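Local coordinates for protein M32 carboxypeptidase (Chitinophagaceae bacterium, PDB 7A03) that probably removes residues one by one from the C-terminal end of peptides, as a metal-dependent carboxypeptidase of the M32 family, at residues G68-L71 against H72-H76; K99-P102 against A103-A107; Q453-L456 against E457-N461. One frame throughout, in Å; residues are numbered along the deposited sequence.

Interaction 1: residues G68-L71 against H72-H76; sequences GSLL and HELHH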
loop_
_atom_site.group_PDB
_atom_site.type_symbol
_atom_site.label_atom_id
_atom_site.label_comp_id
_atom_site.label_asym_id
_atom_site.label_seq_id
_atom_site.Cartn_x
_atom_site.Cartn_y
_atom_site.Cartn_z
ATOM N N GLY A 68 25.875 -7.310 14.328
ATOM C CA GLY A 68 26.674 -7.045 13.142
ATOM C C GLY A 68 27.803 -8.042 12.971
ATOM O O GLY A 68 28.054 -8.536 11.863
ATOM N N SER A 69 28.497 -8.359 14.067
ATOM C CA SER A 69 29.582 -9.333 13.988
ATOM C C SER A 69 29.070 -10.701 13.554
ATOM O O SER A 69 29.691 -11.367 12.713
ATOM C CB SER A 69 30.321 -9.420 15.323
ATOM O OG SER A 69 30.850 -8.156 15.676
ATOM N N LEU A 70 27.928 -11.123 14.101
ATOM C CA LEU A 70 27.323 -12.392 13.710
ATOM C C LEU A 70 26.958 -12.406 12.226
ATOM O O LEU A 70 27.199 -13.393 11.521
ATOM C CB LEU A 70 26.080 -12.611 14.562
ATOM C CG LEU A 70 25.420 -13.980 14.638
ATOM C CD1 LEU A 70 26.432 -15.051 15.007
ATOM C CD2 LEU A 70 24.319 -13.893 15.679
ATOM N N LEU A 71 26.334 -11.333 11.739
ATOM C CA LEU A 71 25.952 -11.292 10.331
ATOM C C LEU A 71 27.178 -11.367 9.433
ATOM O O LEU A 71 27.174 -12.071 8.414
ATOM C CB LEU A 71 25.165 -10.019 10.040
ATOM C CG LEU A 71 23.768 -10.009 10.642
ATOM C CD1 LEU A 71 23.187 -8.605 10.593
ATOM C CD2 LEU A 71 22.880 -11.005 9.905
ATOM N N HIS A 72 28.240 -10.652 9.800
ATOM C CA HIS A 72 29.458 -10.686 8.996
ATOM C C HIS A 72 30.121 -12.059 9.022
ATOM O O HIS A 72 30.701 -12.483 8.016
ATOM C CB HIS A 72 30.402 -9.582 9.466
ATOM C CG HIS A 72 30.063 -8.230 8.920
ATOM N ND1 HIS A 72 30.114 -7.938 7.573
ATOM C CD2 HIS A 72 29.673 -7.089 9.536
ATOM C CE1 HIS A 72 29.767 -6.678 7.383
ATOM N NE2 HIS A 72 29.497 -6.139 8.558
ATOM N N GLU A 73 30.030 -12.772 10.146
ATOM C CA GLU A 73 30.550 -14.136 10.201
ATOM C C GLU A 73 29.716 -15.079 9.341
ATOM O O GLU A 73 30.260 -15.911 8.607
ATOM C CB GLU A 73 30.584 -14.614 11.650
ATOM C CG GLU A 73 30.847 -16.096 11.826
ATOM C CD GLU A 73 30.695 -16.540 13.274
ATOM O OE1 GLU A 73 30.105 -15.779 14.074
ATOM O OE2 GLU A 73 31.171 -17.646 13.611
ATOM N N LEU A 74 28.393 -14.945 9.396
ATOM C CA LEU A 74 27.517 -15.833 8.647
ATOM C C LEU A 74 27.553 -15.561 7.151
ATOM O O LEU A 74 27.226 -16.460 6.362
ATOM C CB LEU A 74 26.092 -15.713 9.183
ATOM C CG LEU A 74 25.916 -16.439 10.515
ATOM C CD1 LEU A 74 24.772 -15.854 11.334
ATOM C CD2 LEU A 74 25.684 -17.902 10.223
ATOM N N HIS A 75 27.936 -14.347 6.743
ATOM C CA HIS A 75 28.061 -14.057 5.319
ATOM C C HIS A 75 29.101 -14.950 4.651
ATOM O O HIS A 75 29.020 -15.189 3.441
ATOM C CB HIS A 75 28.408 -12.584 5.103
ATOM C CG HIS A 75 27.847 -12.008 3.840
ATOM N ND1 HIS A 75 26.586 -12.318 3.374
ATOM C CD2 HIS A 75 28.373 -11.136 2.945
ATOM C CE1 HIS A 75 26.361 -11.664 2.249
ATOM N NE2 HIS A 75 27.430 -10.940 1.966
ATOM N N HIS A 76 30.076 -15.455 5.413
ATOM C CA HIS A 76 31.127 -16.305 4.863
ATOM C C HIS A 76 30.885 -17.794 5.095
ATOM O O HIS A 76 31.841 -18.577 5.067
ATOM C CB HIS A 76 32.515 -15.917 5.386
ATOM C CG HIS A 76 32.731 -14.442 5.517
ATOM N ND1 HIS A 76 33.197 -13.861 6.676
ATOM C CD2 HIS A 76 32.548 -13.431 4.634
ATOM C CE1 HIS A 76 33.296 -12.555 6.503
ATOM N NE2 HIS A 76 32.905 -12.268 5.272
#

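Interaction 2: residues K99-P102 against A103-A107; sequences KKYP and ASLVA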
loop_
_atom_site.group_PDB
_atom_site.type_symbol
_atom_site.label_atom_id
_atom_site.label_comp_id
_atom_site.label_asym_id
_atom_site.label_seq_id
_atom_site.Cartn_x
_atom_site.Cartn_y
_atom_site.Cartn_z
ATOM N N LYS A 99 23.997 1.932 9.660
ATOM C CA LYS A 99 25.361 2.344 9.955
ATOM C C LYS A 99 25.873 3.404 8.989
ATOM O O LYS A 99 26.904 4.025 9.265
ATOM C CB LYS A 99 26.288 1.125 10.013
ATOM C CG LYS A 99 25.782 0.011 10.940
ATOM C CD LYS A 99 25.898 0.395 12.416
ATOM C CE LYS A 99 25.155 -0.602 13.312
ATOM N NZ LYS A 99 25.363 -0.332 14.766
ATOM N N LYS A 100 25.173 3.634 7.875
ATOM C CA LYS A 100 25.576 4.734 6.996
ATOM C C LYS A 100 25.331 6.121 7.611
ATOM O O LYS A 100 26.053 7.069 7.282
ATOM C CB LYS A 100 24.883 4.616 5.634
ATOM C CG LYS A 100 25.507 3.584 4.712
ATOM C CD LYS A 100 24.617 3.317 3.500
ATOM C CE LYS A 100 25.061 2.068 2.747
ATOM N NZ LYS A 100 23.930 1.421 2.021
ATOM N N TYR A 101 24.336 6.274 8.485
ATOM C CA TYR A 101 23.873 7.616 8.870
ATOM C C TYR A 101 24.730 8.200 9.991
ATOM O O TYR A 101 24.942 7.535 11.013
ATOM C CB TYR A 101 22.453 7.563 9.396
ATOM C CG TYR A 101 21.382 7.355 8.360
ATOM C CD1 TYR A 101 21.225 6.122 7.746
ATOM C CD2 TYR A 101 20.503 8.383 8.016
ATOM C CE1 TYR A 101 20.236 5.919 6.808
ATOM C CE2 TYR A 101 19.509 8.184 7.083
ATOM C CZ TYR A 101 19.383 6.953 6.480
ATOM O OH TYR A 101 18.391 6.752 5.551
ATOM N N PRO A 102 25.166 9.451 9.874
ATOM C CA PRO A 102 25.764 10.134 11.029
ATOM C C PRO A 102 24.689 10.444 12.056
ATOM O O PRO A 102 23.539 10.740 11.718
ATOM C CB PRO A 102 26.326 11.430 10.431
ATOM C CG PRO A 102 26.225 11.268 8.924
ATOM C CD PRO A 102 25.093 10.326 8.692
ATOM N N ALA A 103 25.084 10.384 13.334
ATOM C CA ALA A 103 24.137 10.601 14.424
ATOM C C ALA A 103 23.475 11.976 14.336
ATOM O O ALA A 103 22.275 12.114 14.625
ATOM C CB ALA A 103 24.831 10.394 15.777
ATOM N N SER A 104 24.234 12.999 13.924
ATOM C CA SER A 104 23.679 14.347 13.828
ATOM C C SER A 104 22.554 14.413 12.803
ATOM O O SER A 104 21.529 15.063 13.041
ATOM C CB SER A 104 24.779 15.347 13.480
ATOM O OG SER A 104 25.389 15.024 12.248
ATOM N N LEU A 105 22.712 13.712 11.674
ATOM C CA LEU A 105 21.655 13.672 10.665
ATOM C C LEU A 105 20.406 12.957 11.176
ATOM O O LEU A 105 19.281 13.409 10.934
ATOM C CB LEU A 105 22.166 13.015 9.384
ATOM C CG LEU A 105 21.111 12.968 8.270
ATOM C CD1 LEU A 105 20.605 14.384 7.964
ATOM C CD2 LEU A 105 21.681 12.297 7.018
ATOM N N VAL A 106 20.574 11.838 11.891
ATOM C CA VAL A 106 19.424 11.156 12.485
ATOM C C VAL A 106 18.662 12.103 13.407
ATOM O O VAL A 106 17.431 12.220 13.334
ATOM C CB VAL A 106 19.873 9.878 13.219
ATOM C CG1 VAL A 106 18.665 9.129 13.761
ATOM C CG2 VAL A 106 20.703 8.990 12.295
ATOM N N ALA A 107 19.394 12.808 14.282
ATOM C CA ALA A 107 18.731 13.725 15.204
ATOM C C ALA A 107 18.038 14.866 14.461
ATOM O O ALA A 107 16.911 15.248 14.810
ATOM C CB ALA A 107 19.742 14.261 16.220
#

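Interaction 3: residues Q453-L456 against E457-N461; sequences QPLL and EWLRN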
loop_
_atom_site.group_PDB
_atom_site.type_symbol
_atom_site.label_atom_id
_atom_site.label_comp_id
_atom_site.label_asym_id
_atom_site.label_seq_id
_atom_site.Cartn_x
_atom_site.Cartn_y
_atom_site.Cartn_z
ATOM N N GLN A 453 -11.163 -20.207 -3.942
ATOM C CA GLN A 453 -10.054 -21.063 -3.541
ATOM C C GLN A 453 -9.007 -21.272 -4.629
ATOM O O GLN A 453 -7.813 -21.242 -4.295
ATOM C CB GLN A 453 -10.585 -22.380 -2.961
ATOM C CG GLN A 453 -9.504 -23.269 -2.327
ATOM C CD GLN A 453 -8.777 -24.110 -3.363
ATOM O OE1 GLN A 453 -9.302 -24.375 -4.450
ATOM N NE2 GLN A 453 -7.554 -24.513 -3.043
ATOM N N PRO A 454 -9.348 -21.489 -5.907
ATOM C CA PRO A 454 -8.274 -21.627 -6.906
ATOM C C PRO A 454 -7.378 -20.405 -7.013
ATOM O O PRO A 454 -6.160 -20.549 -7.194
ATOM C CB PRO A 454 -9.031 -21.938 -8.204
ATOM C CG PRO A 454 -10.281 -22.607 -7.724
ATOM C CD PRO A 454 -10.660 -21.852 -6.473
ATOM N N LEU A 455 -7.945 -19.205 -6.858
ATOM C CA LEU A 455 -7.123 -18.000 -6.886
ATOM C C LEU A 455 -6.217 -17.923 -5.659
ATOM O O LEU A 455 -5.019 -17.614 -5.781
ATOM C CB LEU A 455 -8.012 -16.765 -6.990
ATOM C CG LEU A 455 -7.252 -15.447 -6.827
ATOM C CD1 LEU A 455 -6.250 -15.244 -7.943
ATOM C CD2 LEU A 455 -8.232 -14.322 -6.786
ATOM N N LEU A 456 -6.771 -18.207 -4.466
ATOM C CA LEU A 456 -5.954 -18.163 -3.255
ATOM C C LEU A 456 -4.833 -19.191 -3.334
ATOM O O LEU A 456 -3.694 -18.901 -2.968
ATOM C CB LEU A 456 -6.808 -18.381 -2.001
ATOM C CG LEU A 456 -5.976 -18.352 -0.711
ATOM C CD1 LEU A 456 -5.248 -17.035 -0.568
ATOM C CD2 LEU A 456 -6.884 -18.607 0.480
ATOM N N GLU A 457 -5.140 -20.394 -3.819
ATOM C CA GLU A 457 -4.110 -21.406 -4.018
ATOM C C GLU A 457 -3.005 -20.908 -4.946
ATOM O O GLU A 457 -1.813 -21.103 -4.666
ATOM C CB GLU A 457 -4.747 -22.682 -4.566
ATOM C CG GLU A 457 -3.753 -23.802 -4.798
ATOM C CD GLU A 457 -4.382 -25.028 -5.406
ATOM O OE1 GLU A 457 -5.267 -24.883 -6.277
ATOM O OE2 GLU A 457 -4.001 -26.141 -4.995
ATOM N N TRP A 458 -3.372 -20.278 -6.070
ATOM C CA TRP A 458 -2.340 -19.752 -6.963
ATOM C C TRP A 458 -1.455 -18.728 -6.250
ATOM O O TRP A 458 -0.218 -18.760 -6.368
ATOM C CB TRP A 458 -2.997 -19.166 -8.217
ATOM C CG TRP A 458 -2.024 -18.721 -9.250
ATOM C CD1 TRP A 458 -1.469 -19.480 -10.246
ATOM C CD2 TRP A 458 -1.499 -17.398 -9.411
ATOM N NE1 TRP A 458 -0.627 -18.707 -11.011
ATOM C CE2 TRP A 458 -0.624 -17.428 -10.515
ATOM C CE3 TRP A 458 -1.673 -16.190 -8.719
ATOM C CZ2 TRP A 458 0.061 -16.303 -10.950
ATOM C CZ3 TRP A 458 -0.993 -15.068 -9.157
ATOM C CH2 TRP A 458 -0.128 -15.137 -10.261
ATOM N N LEU A 459 -2.067 -17.827 -5.493
ATOM C CA LEU A 459 -1.288 -16.842 -4.749
ATOM C C LEU A 459 -0.399 -17.509 -3.704
ATOM O O LEU A 459 0.736 -17.079 -3.476
ATOM C CB LEU A 459 -2.231 -15.830 -4.106
ATOM C CG LEU A 459 -3.032 -14.965 -5.079
ATOM C CD1 LEU A 459 -4.167 -14.264 -4.323
ATOM C CD2 LEU A 459 -2.132 -13.956 -5.794
ATOM N N ARG A 460 -0.922 -18.541 -3.033
ATOM C CA ARG A 460 -0.179 -19.215 -1.982
ATOM C C ARG A 460 0.964 -20.049 -2.536
ATOM O O ARG A 460 1.916 -20.333 -1.805
ATOM C CB ARG A 460 -1.130 -20.102 -1.179
ATOM C CG ARG A 460 -2.045 -19.323 -0.249
ATOM C CD ARG A 460 -1.310 -18.926 1.046
ATOM N NE ARG A 460 -2.028 -17.891 1.780
ATOM C CZ ARG A 460 -3.049 -18.123 2.593
ATOM N NH1 ARG A 460 -3.469 -19.363 2.803
ATOM N NH2 ARG A 460 -3.630 -17.117 3.218
ATOM N N ASN A 461 0.886 -20.462 -3.808
ATOM C CA ASN A 461 1.991 -21.169 -4.457
ATOM C C ASN A 461 2.993 -20.236 -5.123
ATOM O O ASN A 461 4.172 -20.600 -5.263
ATOM C CB ASN A 461 1.459 -22.148 -5.507
ATOM C CG ASN A 461 0.703 -23.310 -4.882
ATOM O OD1 ASN A 461 0.916 -23.650 -3.721
ATOM N ND2 ASN A 461 -0.174 -23.928 -5.656
HETATM O O HOH W 1 -5.117 -22.834 -8.251
#

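Interaction 1: residues G68-L71 against H72-H76
Leu74 rests against Leu70 one turn earlier in helix 65-74, and the path of its side chain runs along the Leu70 carbonyl. CB of Leu74 sits 3.5 Å from Leu70 O, the same oxygen that accepts the backbone hydrogen bond from Leu74 N at 2.9 Å. With CG anti to its own carbonyl carbon (chi1 -76°), the chain of Leu74 is laid back over the preceding turn, and CG also stays beside that oxygen. The CD1 branch stays as near that oxygen and meets CG of Leu70 at 3.9 Å, with CD1 of Leu70 slightly beyond. The two leucines therefore lie side by side and point the same way, an i to i+4 apolar pair.

Leu70 also meets Glu73. Its CD1 methyl comes within 3.9 Å of OE1 of the extended Glu73 chain, a van der Waals contact between side chains that cross at a slant. On another side of the helix, CD2 of the His72 ring lies 3.2 Å from Gly68 O, next to the bond by which His72 N reaches the same carbonyl (3.0 Å). Glycine puts no side chain beside this ring. Further backbone bonds of the same i to i+4 kind join Glu73 N to Ser69 O and His75 N to Leu71 O, the last of them more bent (139° at the hydrogen).

The buried side is wedged between two helices: Leu71 and Leu74 touch Tyr14 of helix 9-37 and, on helix 82-100, Leu92 and Ile88 respectively, while Leu70 reaches Lys17 of helix 9-37.

Interaction 2: residues K99-P102 against A103-A107
Tyr101 and Pro102 meet the first turn of helix 103-126, with Pro102 at its N-cap position. One hydrogen bond crosses the contact: Val106 N donates to Pro102 O at 3.2 Å, nearly straight at the hydrogen (164°) and close to the line of the carbonyl bond. This is the i to i+4 bond that opens the helix. A proline at the N-cap brings no side-chain acceptor to the first turn, so its part in the start of the helix is played by the backbone carbonyl.

The apolar contacts are more numerous. CB of Tyr101 lies 3.7 Å from CG2 of Val106, joining the residue before the cap to the fourth residue of the helix, the pattern known as a hydrophobic staple. Val106 directs this methyl back to the tyrosine because CG2 stands anti to the carbonyl carbon and beside the backbone N; the same methyl is 3.4 Å from Pro102 O. Further out, the ring atom CD2 of Tyr101 approaches CD2 of Leu105 at 4.2 Å. Pro102 and Leu105 lie alongside each other, pointing the same way, with CD of the proline ring 4.0 Å from CB of the leucine.

The polar end of Tyr101 has its partners outside these two segments: OH is hydrogen-bonded to Glu146 OE2 on helix 129-150 and to Lys97 NZ on helix 82-100, a pair likely to hold the hydroxyl in place. The link and the first turn of helix 103-126 pack on helix 129-150, where Tyr101 touches Leu150, Pro102 touches Val149, and Leu105 touches both Leu142 and Val149.

Interaction 3: residues Q453-L456 against E457-N461
Four consecutive i to i+4 bonds, Glu457 N to Gln453 O, Trp458 N to Pro454 O, Leu459 N to Leu455 O and Arg460 N to Leu456 O, run through helix 453-462 at 2.8 to 3.0 Å. Pro454 sits in the first turn, where no carbonyl of the helix waits for an N-H, so the missing donor costs no helix bond.

The chief side-chain contact is Leu456 with Arg460. CD1 of Leu456 lies 3.9 Å above the centre of the guanidinium plane, so the flat group is laid on a methyl. Arg460 gets there by a bend at its second torsion (chi2 -80°), which turns the chain across the leucine; its CG is also 3.9 Å from Leu456 CD1. The polar rim is held by hydrogen bonds from NE to His464 ND1 and from NH2 to Leu273 O. A methionine in place of Arg460 would probably leave Leu273 O and His464 ND1 without these donors and Leu456 CD1 without its flat partner.

CG of Leu455 lies 4.1 Å from CD1 of Leu459. On the outer side, Gln453 NE2 rests 3.7 Å from Glu457 CB, with amide and carboxylate planes 57° apart. One water bridges the same turn, donating to Pro454 O at 2.7 Å and to Glu457 OE1 at 2.8 Å, which gives Pro454 O a second donor.

Leu455 and Leu459 pack on Trp303 of helix 293-307, Trp458 NE1 bonds Gln439 OE1 at the end of helix 420-439, and Arg460 ties the helix to Leu273 on helix 258-277, which carries an HExxH sequence, probably the metal-binding motif.

In the fold
All three contacts are local, each joining residues within a turn of helix or across the start of one, and they follow one another along a mainly helical chain. Interactions 1 and 2 come early and lie on the same side of the molecule, centres 23 Å apart and nearest atoms about 7 Å apart; helix 82-100 connects them, since it packs by its middle against interaction 1 and leads into interaction 2. Interaction 3 comes late, its centre 37 Å from interaction 1 and 43 Å from interaction 2, across the chain's centre from the latter. The first two therefore belong to the peripheral N-terminal helices, whereas the third is bound to the helix bearing the probable metal-site motif.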